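Local coordinates for protein carbon monoxide dehydrogenase (Thermococcus sp. AM4, PDB 6T7J) that catalyses the interconversion of carbon monoxide and carbon dioxide, normally at a nickel-iron-sulfur cluster that is nickel-free in this form, at residues A[105-110]-A[236-241]; A[122-127]-A[145-150]. All coordinates share one frame; numbering follows the deposited sequence.

Contact 1: residues A[105-110]-A[236-241]; sequences RDVVEV and YLSDIL
V107 meets L237 and L241 where two long helices, 81-115 and 212-242, pack in the helical part of the carbon monoxide dehydrogenase fold. The short segments run in roughly the same direction, at 36° to one another, and their axes approach to 9.8 Å. That separation is bridged by small and medium apolar side chains.

These van der Waals contacts carry the interface. V107 puts CG1 into the angle between two leucines one helical turn apart: CG1 lies 3.8 Å from L237 CB and 3.9 Å from L241 CD1. With CB already directed at the facing helix, a first torsion of -172° places CG1 anti to the backbone N, making it the methyl that enters between the leucines. L241 CD1 also brushes CG1 of V110, more loosely, at 4.4 Å.

Polar groups play little part across the gap, and no hydrogen bond links the segments. S238 merely lies beside V107, while its hydroxyl OG hydrogen-bonds within its own helix to A234 O. Two buried charged residues pair outside the contact: R105 with D194 and with D102 of its own helix, D239 with R313, R527 and K129.

V108 shows that a residue facing away can still take part. Its CB points away from the partner helix, yet CG2 is met by L237, whose CD1 lies 3.5 Å from V108 CG2 and 3.8 Å from V108 CA.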
ATOM      1  N   ARG A 105       0.901  13.360  -9.083  1.00 43.32           N
ATOM      2  CA  ARG A 105       0.222  12.855 -10.273  1.00 49.53           C
ATOM      3  C   ARG A 105      -0.868  13.809 -10.733  1.00 45.28           C
ATOM      4  O   ARG A 105      -1.033  14.038 -11.938  1.00 51.11           O
ATOM      5  CB  ARG A 105      -0.363  11.470  -9.993  1.00 47.88           C
ATOM      6  CG  ARG A 105      -0.667  10.651 -11.238  1.00 39.32           C
ATOM      7  CD  ARG A 105      -1.613   9.502 -10.923  1.00 43.26           C
ATOM      8  NE  ARG A 105      -1.319   8.879  -9.635  1.00 42.10           N
ATOM      9  CZ  ARG A 105      -0.539   7.814  -9.479  1.00 45.71           C
ATOM     10  NH1 ARG A 105      -0.327   7.315  -8.270  1.00 43.20           N
ATOM     11  NH2 ARG A 105       0.034   7.246 -10.531  1.00 47.59           N
ATOM     12  N   ASP A 106      -1.626  14.374  -9.792  1.00 47.97           N
ATOM     13  CA  ASP A 106      -2.631  15.366 -10.164  1.00 45.52           C
ATOM     14  C   ASP A 106      -1.980  16.601 -10.782  1.00 51.63           C
ATOM     15  O   ASP A 106      -2.455  17.125 -11.808  1.00 49.98           O
ATOM     16  CB  ASP A 106      -3.470  15.743  -8.945  1.00 47.96           C
ATOM     17  CG  ASP A 106      -4.387  14.617  -8.503  1.00 52.05           C
ATOM     18  OD1 ASP A 106      -4.688  13.736  -9.337  1.00 52.54           O
ATOM     19  OD2 ASP A 106      -4.803  14.610  -7.325  1.00 55.59           O
ATOM     20  N   VAL A 107      -0.882  17.078 -10.185  1.00 48.92           N
ATOM     21  CA  VAL A 107      -0.243  18.247 -10.789  1.00 50.64           C
ATOM     22  C   VAL A 107       0.351  17.900 -12.154  1.00 50.92           C
ATOM     23  O   VAL A 107       0.355  18.736 -13.066  1.00 55.50           O
ATOM     24  CB  VAL A 107       0.814  18.858  -9.851  1.00 47.17           C
ATOM     25  CG1 VAL A 107       1.318  20.174 -10.429  1.00 51.34           C
ATOM     26  CG2 VAL A 107       0.222  19.087  -8.472  1.00 49.54           C
ATOM     27  N   VAL A 108       0.835  16.667 -12.330  1.00 47.68           N
ATOM     28  CA  VAL A 108       1.354  16.236 -13.627  1.00 42.60           C
ATOM     29  C   VAL A 108       0.241  16.223 -14.664  1.00 53.43           C
ATOM     30  O   VAL A 108       0.443  16.621 -15.817  1.00 51.73           O
ATOM     31  CB  VAL A 108       2.019  14.852 -13.507  1.00 46.46           C
ATOM     32  CG1 VAL A 108       2.117  14.182 -14.874  1.00 49.70           C
ATOM     33  CG2 VAL A 108       3.391  14.968 -12.882  1.00 47.87           C
ATOM     34  N   GLU A 109      -0.945  15.750 -14.276  1.00 52.44           N
ATOM     35  CA  GLU A 109      -2.085  15.753 -15.188  1.00 55.23           C
ATOM     36  C   GLU A 109      -2.409  17.169 -15.651  1.00 52.33           C
ATOM     37  O   GLU A 109      -2.582  17.419 -16.852  1.00 51.29           O
ATOM     38  CB  GLU A 109      -3.299  15.113 -14.511  1.00 57.17           C
ATOM     39  CG  GLU A 109      -3.196  13.601 -14.356  1.00 61.03           C
ATOM     40  CD  GLU A 109      -4.179  13.043 -13.336  1.00 70.50           C
ATOM     41  OE1 GLU A 109      -5.197  13.714 -13.053  1.00 63.74           O
ATOM     42  OE2 GLU A 109      -3.931  11.933 -12.817  1.00 65.32           O
ATOM     43  N   VAL A 110      -2.480  18.116 -14.711  1.00 47.85           N
ATOM     44  CA  VAL A 110      -2.791  19.494 -15.099  1.00 49.80           C
ATOM     45  C   VAL A 110      -1.687  20.074 -15.985  1.00 54.76           C
ATOM     46  O   VAL A 110      -1.961  20.760 -16.981  1.00 57.17           O
ATOM     47  CB  VAL A 110      -3.036  20.366 -13.853  1.00 49.46           C
ATOM     48  CG1 VAL A 110      -3.235  21.823 -14.258  1.00 45.06           C
ATOM     49  CG2 VAL A 110      -4.247  19.858 -13.089  1.00 47.06           C
ATOM     50  N   TYR A 236       8.449  21.177  -8.411  1.00 50.59           N
ATOM     51  CA  TYR A 236       8.923  21.791  -9.648  1.00 48.23           C
ATOM     52  C   TYR A 236       7.763  22.178 -10.556  1.00 48.86           C
ATOM     53  O   TYR A 236       7.760  23.269 -11.139  1.00 50.72           O
ATOM     54  CB  TYR A 236       9.879  20.843 -10.372  1.00 55.89           C
ATOM     55  CG  TYR A 236      11.340  21.215 -10.234  1.00 55.98           C
ATOM     56  CD1 TYR A 236      11.965  22.016 -11.180  1.00 55.33           C
ATOM     57  CD2 TYR A 236      12.096  20.759  -9.159  1.00 56.91           C
ATOM     58  CE1 TYR A 236      13.302  22.358 -11.061  1.00 56.82           C
ATOM     59  CE2 TYR A 236      13.435  21.096  -9.031  1.00 55.48           C
ATOM     60  CZ  TYR A 236      14.031  21.896  -9.985  1.00 54.91           C
ATOM     61  OH  TYR A 236      15.360  22.234  -9.866  1.00 57.79           O
ATOM     62  N   LEU A 237       6.754  21.311 -10.674  1.00 52.91           N
ATOM     63  CA  LEU A 237       5.626  21.614 -11.546  1.00 46.88           C
ATOM     64  C   LEU A 237       4.716  22.678 -10.949  1.00 48.38           C
ATOM     65  O   LEU A 237       4.159  23.494 -11.691  1.00 48.59           O
ATOM     66  CB  LEU A 237       4.836  20.342 -11.844  1.00 38.04           C
ATOM     67  CG  LEU A 237       5.543  19.355 -12.775  1.00 43.12           C
ATOM     68  CD1 LEU A 237       4.602  18.247 -13.173  1.00 41.42           C
ATOM     69  CD2 LEU A 237       6.086  20.060 -14.006  1.00 46.48           C
ATOM     70  N   SER A 238       4.554  22.699  -9.622  1.00 50.50           N
ATOM     71  CA  SER A 238       3.797  23.782  -9.002  1.00 49.66           C
ATOM     72  C   SER A 238       4.481  25.121  -9.237  1.00 53.72           C
ATOM     73  O   SER A 238       3.812  26.133  -9.476  1.00 53.78           O
ATOM     74  CB  SER A 238       3.624  23.518  -7.508  1.00 46.93           C
ATOM     75  OG  SER A 238       3.246  22.175  -7.269  1.00 54.09           O
ATOM     76  N   ASP A 239       5.817  25.143  -9.184  1.00 49.90           N
ATOM     77  CA  ASP A 239       6.544  26.370  -9.495  1.00 51.36           C
ATOM     78  C   ASP A 239       6.378  26.755 -10.960  1.00 54.21           C
ATOM     79  O   ASP A 239       6.152  27.929 -11.277  1.00 54.33           O
ATOM     80  CB  ASP A 239       8.026  26.205  -9.151  1.00 52.06           C
ATOM     81  CG  ASP A 239       8.283  26.214  -7.656  1.00 53.43           C
ATOM     82  OD1 ASP A 239       7.328  26.457  -6.888  1.00 51.03           O
ATOM     83  OD2 ASP A 239       9.441  25.978  -7.251  1.00 51.51           O
ATOM     84  N   ILE A 240       6.485  25.781 -11.867  1.00 49.55           N
ATOM     85  CA  ILE A 240       6.361  26.068 -13.294  1.00 47.52           C
ATOM     86  C   ILE A 240       4.971  26.608 -13.616  1.00 50.51           C
ATOM     87  O   ILE A 240       4.817  27.515 -14.445  1.00 50.21           O
ATOM     88  CB  ILE A 240       6.688  24.807 -14.117  1.00 51.13           C
ATOM     89  CG1 ILE A 240       8.193  24.533 -14.096  1.00 46.32           C
ATOM     90  CG2 ILE A 240       6.186  24.939 -15.552  1.00 47.04           C
ATOM     91  CD1 ILE A 240       8.555  23.099 -14.407  1.00 47.68           C
ATOM     92  N   LEU A 241       3.941  26.079 -12.952  1.00 47.62           N
ATOM     93  CA  LEU A 241       2.570  26.460 -13.275  1.00 49.91           C
ATOM     94  C   LEU A 241       2.155  27.758 -12.592  1.00 49.40           C
ATOM     95  O   LEU A 241       1.482  28.592 -13.208  1.00 55.24           O
ATOM     96  CB  LEU A 241       1.608  25.332 -12.892  1.00 53.16           C
ATOM     97  CG  LEU A 241       1.428  24.176 -13.883  1.00 59.10           C
ATOM     98  CD1 LEU A 241       0.894  22.939 -13.174  1.00 48.94           C
ATOM     99  CD2 LEU A 241       0.507  24.575 -15.027  1.00 44.87           C
TER

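Contact 2: residues A[122-127]-A[145-150]; sequences YKLTDV and DEHEIA
L124 lays a methyl on the imidazole of H147, at the place where the loop between helices 81-115 and 127-136 packs against the opening turns of helix 146-162. It is a loop-to-helix contact near the protein surface, held by apolar and CH-pi packing, with no hydrogen bond between the segments.

The leucine approaches the ring from above: CD1 stands 4.2 Å from the H147 ring centroid and only 14° off the ring normal, a CH-pi contact over the face. The same methyl rests on the helix surface, 3.8 Å from the A150 side-chain methyl CB and 4.0 Å from the backbone E146 O, so it fills the notch between residues one turn apart. H147 has CG beside its backbone N (chi1 -71°), which swings the ring back to the loop; a weak hydrogen bond from ND1 to V114 O may help to fix its rotation.

V127 and E146 meet differently, their side chains crossing at about a right angle. The glutamate runs out extended beyond CG and passes its aliphatic stem across V127, CG lying 4.0 Å from V127 CG1. An alanine in place of E146 would probably leave both V127 methyls without this cover and open a gap beside the first turn of helix 127-136. That turn is itself capped by D126, whose OD1 accepts a hydrogen bond from K129 N. V127 CG2 sits over the carboxylate group as a whole, 3.8 Å from each of E146 OE1 and OE2.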
ATOM      1  N   TYR A 122      -4.777  27.574 -16.949  1.00 62.27           N
ATOM      2  CA  TYR A 122      -3.475  27.422 -16.321  1.00 62.14           C
ATOM      3  C   TYR A 122      -2.382  27.739 -17.332  1.00 64.99           C
ATOM      4  O   TYR A 122      -2.486  27.380 -18.510  1.00 66.76           O
ATOM      5  CB  TYR A 122      -3.293  26.009 -15.759  1.00 57.11           C
ATOM      6  CG  TYR A 122      -4.263  25.671 -14.651  1.00 57.49           C
ATOM      7  CD1 TYR A 122      -3.944  25.928 -13.325  1.00 54.99           C
ATOM      8  CD2 TYR A 122      -5.499  25.103 -14.931  1.00 54.23           C
ATOM      9  CE1 TYR A 122      -4.827  25.628 -12.306  1.00 56.38           C
ATOM     10  CE2 TYR A 122      -6.390  24.798 -13.919  1.00 57.53           C
ATOM     11  CZ  TYR A 122      -6.048  25.062 -12.608  1.00 57.08           C
ATOM     12  OH  TYR A 122      -6.927  24.762 -11.592  1.00 55.84           O
ATOM     13  N   LYS A 123      -1.338  28.412 -16.860  1.00 64.49           N
ATOM     14  CA  LYS A 123      -0.263  28.928 -17.691  1.00 55.90           C
ATOM     15  C   LYS A 123       1.022  28.149 -17.447  1.00 57.49           C
ATOM     16  O   LYS A 123       1.144  27.371 -16.498  1.00 55.93           O
ATOM     17  CB  LYS A 123      -0.020  30.417 -17.399  1.00 59.84           C
ATOM     18  CG  LYS A 123      -1.050  31.369 -17.984  1.00 62.68           C
ATOM     19  CD  LYS A 123      -2.031  31.858 -16.926  1.00 71.95           C
ATOM     20  CE  LYS A 123      -3.452  31.901 -17.469  1.00 72.00           C
ATOM     21  NZ  LYS A 123      -4.443  32.213 -16.401  1.00 65.59           N
ATOM     22  N   LEU A 124       1.985  28.366 -18.336  1.00 60.51           N
ATOM     23  CA  LEU A 124       3.387  28.066 -18.071  1.00 49.91           C
ATOM     24  C   LEU A 124       4.024  29.397 -17.686  1.00 52.36           C
ATOM     25  O   LEU A 124       4.393  30.192 -18.553  1.00 56.85           O
ATOM     26  CB  LEU A 124       4.064  27.439 -19.283  1.00 51.53           C
ATOM     27  CG  LEU A 124       3.582  26.053 -19.716  1.00 56.14           C
ATOM     28  CD1 LEU A 124       4.274  25.629 -21.003  1.00 53.97           C
ATOM     29  CD2 LEU A 124       3.819  25.034 -18.614  1.00 48.29           C
ATOM     30  N   THR A 125       4.123  29.653 -16.381  1.00 51.30           N
ATOM     31  CA  THR A 125       4.570  30.958 -15.909  1.00 57.15           C
ATOM     32  C   THR A 125       6.074  31.032 -15.684  1.00 58.15           C
ATOM     33  O   THR A 125       6.664  32.104 -15.860  1.00 65.08           O
ATOM     34  CB  THR A 125       3.846  31.334 -14.613  1.00 57.41           C
ATOM     35  OG1 THR A 125       4.292  30.483 -13.551  1.00 66.24           O
ATOM     36  CG2 THR A 125       2.344  31.183 -14.781  1.00 57.63           C
ATOM     37  N   ASP A 126       6.708  29.930 -15.297  1.00 56.22           N
ATOM     38  CA  ASP A 126       8.153  29.881 -15.098  1.00 54.42           C
ATOM     39  C   ASP A 126       8.747  29.040 -16.225  1.00 55.23           C
ATOM     40  O   ASP A 126       9.011  27.846 -16.071  1.00 52.59           O
ATOM     41  CB  ASP A 126       8.507  29.320 -13.716  1.00 54.90           C
ATOM     42  CG  ASP A 126       9.897  29.728 -13.260  1.00 61.69           C
ATOM     43  OD1 ASP A 126      10.810  29.806 -14.114  1.00 56.04           O
ATOM     44  OD2 ASP A 126      10.075  29.972 -12.047  1.00 56.22           O
ATOM     45  N   VAL A 127       8.953  29.684 -17.375  1.00 48.85           N
ATOM     46  CA  VAL A 127       9.535  28.992 -18.521  1.00 52.05           C
ATOM     47  C   VAL A 127      11.004  28.677 -18.269  1.00 58.32           C
ATOM     48  O   VAL A 127      11.539  27.696 -18.803  1.00 54.12           O
ATOM     49  CB  VAL A 127       9.338  29.837 -19.794  1.00 56.60           C
ATOM     50  CG1 VAL A 127       9.817  29.082 -21.020  1.00 58.26           C
ATOM     51  CG2 VAL A 127       7.874  30.226 -19.942  1.00 55.24           C
ATOM     52  N   ASP A 145       9.247  25.328 -29.042  1.00 59.03           N
ATOM     53  CA  ASP A 145       8.278  26.146 -28.333  1.00 60.18           C
ATOM     54  C   ASP A 145       8.227  25.742 -26.862  1.00 60.89           C
ATOM     55  O   ASP A 145       8.637  24.643 -26.479  1.00 57.86           O
ATOM     56  CB  ASP A 145       6.897  26.002 -28.976  1.00 55.57           C
ATOM     57  CG  ASP A 145       5.900  27.015 -28.454  1.00 63.55           C
ATOM     58  OD1 ASP A 145       6.312  28.151 -28.144  1.00 76.13           O
ATOM     59  OD2 ASP A 145       4.706  26.673 -28.347  1.00 69.02           O
ATOM     60  N   GLU A 146       7.721  26.656 -26.028  1.00 60.38           N
ATOM     61  CA  GLU A 146       7.564  26.353 -24.607  1.00 58.16           C
ATOM     62  C   GLU A 146       6.666  25.139 -24.394  1.00 59.37           C
ATOM     63  O   GLU A 146       6.974  24.262 -23.577  1.00 52.17           O
ATOM     64  CB  GLU A 146       6.994  27.566 -23.869  1.00 64.67           C
ATOM     65  CG  GLU A 146       7.528  28.910 -24.338  1.00 76.27           C
ATOM     66  CD  GLU A 146       6.849  30.076 -23.641  1.00 84.47           C
ATOM     67  OE1 GLU A 146       5.734  29.882 -23.106  1.00 76.28           O
ATOM     68  OE2 GLU A 146       7.430  31.184 -23.627  1.00 81.93           O
ATOM     69  N   HIS A 147       5.555  25.067 -25.132  1.00 59.90           N
ATOM     70  CA  HIS A 147       4.593  23.992 -24.922  1.00 59.94           C
ATOM     71  C   HIS A 147       5.128  22.642 -25.393  1.00 57.20           C
ATOM     72  O   HIS A 147       4.798  21.612 -24.803  1.00 56.20           O
ATOM     73  CB  HIS A 147       3.276  24.334 -25.619  1.00 56.29           C
ATOM     74  CG  HIS A 147       2.513  25.436 -24.951  1.00 59.35           C
ATOM     75  ND1 HIS A 147       1.241  25.264 -24.448  1.00 63.40           N
ATOM     76  CD2 HIS A 147       2.848  26.723 -24.692  1.00 66.93           C
ATOM     77  CE1 HIS A 147       0.824  26.399 -23.914  1.00 64.25           C
ATOM     78  NE2 HIS A 147       1.780  27.299 -24.048  1.00 64.71           N
ATOM     79  N   GLU A 148       5.970  22.621 -26.429  1.00 58.65           N
ATOM     80  CA  GLU A 148       6.557  21.356 -26.867  1.00 58.82           C
ATOM     81  C   GLU A 148       7.572  20.836 -25.850  1.00 59.40           C
ATOM     82  O   GLU A 148       7.609  19.629 -25.551  1.00 58.32           O
ATOM     83  CB  GLU A 148       7.199  21.535 -28.244  1.00 57.96           C
ATOM     84  CG  GLU A 148       8.181  20.443 -28.637  1.00 58.08           C
ATOM     85  CD  GLU A 148       7.515  19.092 -28.828  1.00 67.97           C
ATOM     86  OE1 GLU A 148       6.277  19.049 -28.995  1.00 62.17           O
ATOM     87  OE2 GLU A 148       8.234  18.071 -28.814  1.00 64.45           O
ATOM     88  N   ILE A 149       8.413  21.732 -25.324  1.00 57.48           N
ATOM     89  CA  ILE A 149       9.293  21.381 -24.212  1.00 53.32           C
ATOM     90  C   ILE A 149       8.474  20.813 -23.061  1.00 53.88           C
ATOM     91  O   ILE A 149       8.824  19.783 -22.467  1.00 50.64           O
ATOM     92  CB  ILE A 149      10.107  22.608 -23.762  1.00 56.83           C
ATOM     93  CG1 ILE A 149      10.958  23.150 -24.912  1.00 55.45           C
ATOM     94  CG2 ILE A 149      10.981  22.263 -22.563  1.00 54.22           C
ATOM     95  CD1 ILE A 149      11.558  24.512 -24.628  1.00 48.95           C
ATOM     96  N   ALA A 150       7.367  21.486 -22.731  1.00 50.17           N
ATOM     97  CA  ALA A 150       6.509  21.026 -21.646  1.00 53.10           C
ATOM     98  C   ALA A 150       5.925  19.650 -21.941  1.00 55.19           C
ATOM     99  O   ALA A 150       5.776  18.829 -21.033  1.00 53.52           O
ATOM    100  CB  ALA A 150       5.396  22.042 -21.388  1.00 45.13           C
TER

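Contact 2 is nested within the chain loop that contact 1 closes, and their centres lie 11 Å apart. Backbone bonds form part of the join: I240 O, near the end of helix 212-242, probably accepts hydrogen bonds from T125 N at 3.0 Å and from D126 N at 3.2 Å, and it also bonds T125 OG1. F111 adds an apolar bridge, touching L237 and L241 of one contact and L124 and A150 of the other. The two differ in depth, with centres about 17 and 27 Å from the centre of the chain. Contact 1 is buried, the S238 side chain about 13 Å from the broken iron-sulfur cluster; contact 2 continues the packing outward to the surface.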